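Local coordinates for protein Ral guanine nucleotide dissociation stimulator-like 2 (Mus musculus, PDB 4JGW) that probably acts as a guanine nucleotide exchange factor and associates with the GTP-bound forms of Rap1A and H-Ras in vitro, at residues V198-T211 against K293-N306. Numbering follows the deposited sequence.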
loop_
_atom_site.group_PDB
_atom_site.type_symbol
_atom_site.label_atom_id
_atom_site.label_comp_id
_atom_site.label_asym_id
_atom_site.label_seq_id
_atom_site.Cartn_x
_atom_site.Cartn_y
_atom_site.Cartn_z
ATOM N N VAL A 198 -17.013 -12.429 22.163
ATOM C CA VAL A 198 -17.422 -11.544 21.069
ATOM C C VAL A 198 -18.905 -11.171 21.220
ATOM O O VAL A 198 -19.326 -10.086 20.813
ATOM C CB VAL A 198 -17.129 -12.175 19.672
ATOM C CG1 VAL A 198 -17.934 -13.455 19.453
ATOM C CG2 VAL A 198 -17.386 -11.174 18.549
ATOM N N LEU A 199 -19.668 -12.075 21.837
ATOM C CA LEU A 199 -21.100 -11.897 22.091
ATOM C C LEU A 199 -21.399 -10.803 23.115
ATOM O O LEU A 199 -22.482 -10.222 23.106
ATOM C CB LEU A 199 -21.721 -13.219 22.563
ATOM C CG LEU A 199 -21.749 -14.420 21.611
ATOM C CD1 LEU A 199 -22.153 -15.680 22.359
ATOM C CD2 LEU A 199 -22.678 -14.184 20.418
ATOM N N VAL A 200 -20.433 -10.534 23.991
ATOM C CA VAL A 200 -20.581 -9.579 25.096
ATOM C C VAL A 200 -20.569 -8.109 24.644
ATOM O O VAL A 200 -21.113 -7.236 25.328
ATOM C CB VAL A 200 -19.506 -9.841 26.197
ATOM C CG1 VAL A 200 -19.371 -8.667 27.159
ATOM C CG2 VAL A 200 -19.837 -11.119 26.964
ATOM N N PHE A 201 -19.957 -7.845 23.492
ATOM C CA PHE A 201 -19.884 -6.487 22.951
ATOM C C PHE A 201 -20.870 -6.294 21.806
ATOM O O PHE A 201 -21.264 -7.255 21.151
ATOM C CB PHE A 201 -18.466 -6.172 22.470
ATOM C CG PHE A 201 -17.396 -6.461 23.486
ATOM C CD1 PHE A 201 -16.575 -7.576 23.347
ATOM C CD2 PHE A 201 -17.205 -5.618 24.578
ATOM C CE1 PHE A 201 -15.581 -7.851 24.279
ATOM C CE2 PHE A 201 -16.213 -5.880 25.518
ATOM C CZ PHE A 201 -15.399 -7.001 25.370
ATOM N N LEU A 202 -21.268 -5.047 21.570
ATOM C CA LEU A 202 -22.136 -4.722 20.444
ATOM C C LEU A 202 -21.358 -4.805 19.131
ATOM O O LEU A 202 -20.173 -4.464 19.083
ATOM C CB LEU A 202 -22.775 -3.340 20.633
ATOM C CG LEU A 202 -23.896 -3.244 21.680
ATOM C CD1 LEU A 202 -24.100 -1.808 22.143
ATOM C CD2 LEU A 202 -25.206 -3.831 21.159
ATOM N N ALA A 203 -22.029 -5.267 18.078
ATOM C CA ALA A 203 -21.381 -5.566 16.797
ATOM C C ALA A 203 -20.782 -4.339 16.116
ATOM O O ALA A 203 -19.681 -4.409 15.569
ATOM C CB ALA A 203 -22.347 -6.270 15.864
ATOM N N ASP A 204 -21.508 -3.224 16.151
ATOM C CA ASP A 204 -21.016 -1.965 15.594
ATOM C C ASP A 204 -19.773 -1.469 16.334
ATOM O O ASP A 204 -18.851 -0.941 15.713
ATOM C CB ASP A 204 -22.116 -0.892 15.565
ATOM C CG ASP A 204 -22.782 -0.685 16.918
ATOM O OD1 ASP A 204 -23.189 -1.685 17.552
ATOM O OD2 ASP A 204 -22.912 0.485 17.339
ATOM N N HIS A 205 -19.742 -1.668 17.652
ATOM C CA HIS A 205 -18.579 -1.300 18.463
ATOM C C HIS A 205 -17.360 -2.151 18.121
ATOM O O HIS A 205 -16.241 -1.641 18.044
ATOM C CB HIS A 205 -18.885 -1.411 19.962
ATOM C CG HIS A 205 -19.846 -0.380 20.468
ATOM N ND1 HIS A 205 -20.587 -0.560 21.617
ATOM C CD2 HIS A 205 -20.191 0.838 19.986
ATOM C CE1 HIS A 205 -21.343 0.503 21.823
ATOM N NE2 HIS A 205 -21.124 1.365 20.846
ATOM N N LEU A 206 -17.587 -3.448 17.922
ATOM C CA LEU A 206 -16.529 -4.371 17.525
ATOM C C LEU A 206 -15.940 -3.964 16.177
ATOM O O LEU A 206 -14.722 -3.891 16.030
ATOM C CB LEU A 206 -17.053 -5.811 17.479
ATOM C CG LEU A 206 -17.390 -6.463 18.824
ATOM C CD1 LEU A 206 -18.454 -7.545 18.662
ATOM C CD2 LEU A 206 -16.145 -7.015 19.511
ATOM N N ALA A 207 -16.811 -3.678 15.214
ATOM C CA ALA A 207 -16.398 -3.216 13.889
ATOM C C ALA A 207 -15.574 -1.930 13.972
ATOM O O ALA A 207 -14.495 -1.845 13.381
ATOM C CB ALA A 207 -17.607 -3.019 12.993
ATOM N N GLU A 208 -16.083 -0.952 14.723
ATOM C CA GLU A 208 -15.379 0.315 14.957
ATOM C C GLU A 208 -13.984 0.100 15.532
ATOM O O GLU A 208 -13.034 0.799 15.172
ATOM C CB GLU A 208 -16.186 1.214 15.899
ATOM C CG GLU A 208 -17.386 1.882 15.248
ATOM C CD GLU A 208 -18.359 2.483 16.256
ATOM O OE1 GLU A 208 -18.036 2.551 17.464
ATOM O OE2 GLU A 208 -19.457 2.893 15.833
ATOM N N GLN A 209 -13.875 -0.880 16.422
ATOM C CA GLN A 209 -12.629 -1.177 17.110
ATOM C C GLN A 209 -11.658 -1.941 16.210
ATOM O O GLN A 209 -10.449 -1.706 16.255
ATOM C CB GLN A 209 -12.930 -1.958 18.389
ATOM C CG GLN A 209 -12.224 -1.442 19.638
ATOM C CD GLN A 209 -12.287 0.073 19.814
ATOM O OE1 GLN A 209 -11.324 0.675 20.269
ATOM N NE2 GLN A 209 -13.413 0.688 19.461
ATOM N N LEU A 210 -12.192 -2.848 15.396
ATOM C CA LEU A 210 -11.393 -3.538 14.386
ATOM C C LEU A 210 -10.880 -2.545 13.340
ATOM O O LEU A 210 -9.741 -2.647 12.889
ATOM C CB LEU A 210 -12.198 -4.658 13.712
ATOM C CG LEU A 210 -12.560 -5.915 14.514
ATOM C CD1 LEU A 210 -13.384 -6.858 13.657
ATOM C CD2 LEU A 210 -11.323 -6.632 15.046
ATOM N N THR A 211 -11.726 -1.580 12.982
ATOM C CA THR A 211 -11.383 -0.553 12.000
ATOM C C THR A 211 -10.302 0.407 12.511
ATOM O O THR A 211 -9.424 0.810 11.749
ATOM C CB THR A 211 -12.634 0.223 11.530
ATOM O OG1 THR A 211 -13.640 -0.709 11.118
ATOM C CG2 THR A 211 -12.303 1.135 10.357
ATOM N N LYS A 293 -23.317 -13.505 14.988
ATOM C CA LYS A 293 -22.604 -12.369 15.564
ATOM C C LYS A 293 -21.488 -11.857 14.650
ATOM O O LYS A 293 -21.390 -10.654 14.400
ATOM C CB LYS A 293 -22.037 -12.726 16.942
ATOM C CG LYS A 293 -21.398 -11.557 17.687
ATOM C CD LYS A 293 -22.437 -10.510 18.059
ATOM C CE LYS A 293 -21.815 -9.376 18.836
ATOM N NZ LYS A 293 -22.822 -8.712 19.704
ATOM N N TRP A 294 -20.657 -12.777 14.160
ATOM C CA TRP A 294 -19.547 -12.431 13.275
ATOM C C TRP A 294 -20.013 -11.933 11.910
ATOM O O TRP A 294 -19.386 -11.044 11.328
ATOM C CB TRP A 294 -18.585 -13.610 13.115
ATOM C CG TRP A 294 -17.675 -13.800 14.291
ATOM C CD1 TRP A 294 -17.689 -14.837 15.177
ATOM C CD2 TRP A 294 -16.621 -12.924 14.714
ATOM N NE1 TRP A 294 -16.711 -14.664 16.125
ATOM C CE2 TRP A 294 -16.038 -13.500 15.865
ATOM C CE3 TRP A 294 -16.114 -11.707 14.237
ATOM C CZ2 TRP A 294 -14.969 -12.905 16.543
ATOM C CZ3 TRP A 294 -15.051 -11.115 14.912
ATOM C CH2 TRP A 294 -14.491 -11.718 16.054
ATOM N N ILE A 295 -21.110 -12.508 11.412
ATOM C CA ILE A 295 -21.748 -12.044 10.180
ATOM C C ILE A 295 -22.142 -10.571 10.318
ATOM O O ILE A 295 -21.886 -9.764 9.420
ATOM C CB ILE A 295 -22.990 -12.909 9.807
ATOM C CG1 ILE A 295 -22.551 -14.277 9.271
ATOM C CG2 ILE A 295 -23.866 -12.204 8.772
ATOM C CD1 ILE A 295 -23.656 -15.326 9.236
ATOM N N ARG A 296 -22.751 -10.236 11.454
ATOM C CA ARG A 296 -23.182 -8.873 11.740
ATOM C C ARG A 296 -21.994 -7.928 11.931
ATOM O O ARG A 296 -22.048 -6.770 11.515
ATOM C CB ARG A 296 -24.109 -8.854 12.964
ATOM C CG ARG A 296 -24.564 -7.469 13.421
ATOM C CD ARG A 296 -25.377 -6.722 12.364
ATOM N NE ARG A 296 -26.626 -7.404 12.032
ATOM C CZ ARG A 296 -27.736 -7.345 12.763
ATOM N NH1 ARG A 296 -27.766 -6.639 13.888
ATOM N NH2 ARG A 296 -28.817 -7.999 12.370
ATOM N N VAL A 297 -20.929 -8.425 12.556
ATOM C CA VAL A 297 -19.688 -7.661 12.706
ATOM C C VAL A 297 -19.086 -7.343 11.333
ATOM O O VAL A 297 -18.629 -6.222 11.094
ATOM C CB VAL A 297 -18.659 -8.397 13.603
ATOM C CG1 VAL A 297 -17.280 -7.738 13.521
ATOM C CG2 VAL A 297 -19.140 -8.426 15.045
ATOM N N ALA A 298 -19.102 -8.332 10.441
ATOM C CA ALA A 298 -18.639 -8.153 9.067
ATOM C C ALA A 298 -19.491 -7.124 8.339
ATOM O O ALA A 298 -18.971 -6.304 7.587
ATOM C CB ALA A 298 -18.650 -9.478 8.321
ATOM N N GLU A 299 -20.800 -7.168 8.578
ATOM C CA GLU A 299 -21.733 -6.206 7.995
ATOM C C GLU A 299 -21.478 -4.778 8.500
ATOM O O GLU A 299 -21.527 -3.823 7.721
ATOM C CB GLU A 299 -23.182 -6.648 8.240
ATOM C CG GLU A 299 -24.268 -5.703 7.718
ATOM C CD GLU A 299 -24.340 -5.609 6.195
ATOM O OE1 GLU A 299 -23.526 -6.242 5.484
ATOM O OE2 GLU A 299 -25.223 -4.879 5.701
ATOM N N GLU A 300 -21.186 -4.645 9.792
ATOM C CA GLU A 300 -20.883 -3.335 10.384
ATOM C C GLU A 300 -19.533 -2.784 9.916
ATOM O O GLU A 300 -19.354 -1.566 9.819
ATOM C CB GLU A 300 -20.941 -3.389 11.913
ATOM C CG GLU A 300 -22.324 -3.695 12.494
ATOM C CD GLU A 300 -23.289 -2.515 12.447
ATOM O OE1 GLU A 300 -22.874 -1.388 12.094
ATOM O OE2 GLU A 300 -24.478 -2.721 12.771
ATOM N N CYS A 301 -18.592 -3.684 9.629
ATOM C CA CYS A 301 -17.317 -3.314 9.009
ATOM C C CYS A 301 -17.522 -2.738 7.603
ATOM O O CYS A 301 -16.857 -1.775 7.223
ATOM C CB CYS A 301 -16.370 -4.518 8.947
ATOM S SG CYS A 301 -15.627 -5.001 10.528
ATOM N N ARG A 302 -18.447 -3.331 6.849
ATOM C CA ARG A 302 -18.762 -2.893 5.489
ATOM C C ARG A 302 -19.379 -1.497 5.477
ATOM O O ARG A 302 -19.067 -0.684 4.603
ATOM C CB ARG A 302 -19.711 -3.885 4.813
ATOM C CG ARG A 302 -19.848 -3.701 3.304
ATOM C CD ARG A 302 -21.065 -4.436 2.768
ATOM N NE ARG A 302 -22.192 -3.544 2.498
ATOM C CZ ARG A 302 -23.118 -3.197 3.388
ATOM N NH1 ARG A 302 -23.062 -3.657 4.629
ATOM N NH2 ARG A 302 -24.103 -2.383 3.038
ATOM N N LEU A 303 -20.251 -1.233 6.448
ATOM C CA LEU A 303 -20.888 0.076 6.602
ATOM C C LEU A 303 -19.860 1.148 6.947
ATOM O O LEU A 303 -20.030 2.316 6.591
ATOM C CB LEU A 303 -21.990 0.024 7.669
ATOM C CG LEU A 303 -23.228 -0.829 7.362
ATOM C CD1 LEU A 303 -23.964 -1.211 8.643
ATOM C CD2 LEU A 303 -24.173 -0.124 6.389
ATOM N N LEU A 304 -18.797 0.739 7.637
ATOM C CA LEU A 304 -17.669 1.616 7.941
ATOM C C LEU A 304 -16.640 1.649 6.809
ATOM O O LEU A 304 -15.638 2.361 6.900
ATOM C CB LEU A 304 -16.989 1.183 9.242
ATOM C CG LEU A 304 -17.706 1.450 10.568
ATOM C CD1 LEU A 304 -17.005 0.703 11.684
ATOM C CD2 LEU A 304 -17.782 2.942 10.880
ATOM N N ARG A 305 -16.898 0.876 5.754
ATOM C CA ARG A 305 -16.000 0.750 4.599
ATOM C C ARG A 305 -14.631 0.158 4.962
ATOM O O ARG A 305 -13.614 0.485 4.342
ATOM C CB ARG A 305 -15.848 2.086 3.855
ATOM C CG ARG A 305 -17.125 2.594 3.192
ATOM C CD ARG A 305 -16.843 3.804 2.304
ATOM N NE ARG A 305 -15.953 3.465 1.190
ATOM C CZ ARG A 305 -15.467 4.339 0.312
ATOM N NH1 ARG A 305 -15.777 5.628 0.396
ATOM N NH2 ARG A 305 -14.666 3.920 -0.660
ATOM N N ASN A 306 -14.616 -0.708 5.973
ATOM C CA ASN A 306 -13.421 -1.459 6.329
ATOM C C ASN A 306 -13.463 -2.815 5.632
ATOM O O ASN A 306 -13.870 -3.822 6.218
ATOM C CB ASN A 306 -13.298 -1.610 7.851
ATOM C CG ASN A 306 -12.056 -2.395 8.277
ATOM O OD1 ASN A 306 -11.191 -2.727 7.463
ATOM N ND2 ASN A 306 -11.968 -2.688 9.569
#
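Ala203 and Ala207 bring two helices of the RasGEF (CDC25-homology) domain together: helix 203-211 crosses helix 293-303 at -57°, with axes 8.0 Å apart at closest approach. Ala203 is a knob in a hole lined by Lys293, Arg296, Val297 and Glu300, its CB 3.5 Å from Arg296 CG. One turn on, Ala207 CB lies 3.5 Å from Glu300 CB and also touches Cys301 SG. Leu206 CD1 and Leu210 CD1 meet the two methyls of Val297, each leucine crossing the valine roughly at right angles.

Both ends of the interface are pinned by polar bonds. The Lys293 chain starts anti to its backbone N (chi1 -174°), bends at chi2 and delivers NZ to Phe201 O at 2.6 Å, in the carbonyl plane. Beside it, Val198 CG2 sits over a face of the Trp294 indole, 3.8 Å from the six-membered-ring centroid. At the far end Asn306 ND2 donates to Thr211 OG1 (3.0 Å), which in turn donates to Ala207 O; ND2 also binds Asp214, while OD1 caps Ser309 N of the next helix.

Helix 445-453 packs against Val198, Phe201 and His205, whereas helices 307-318 and 334-344 cover Ile295 and Ala298.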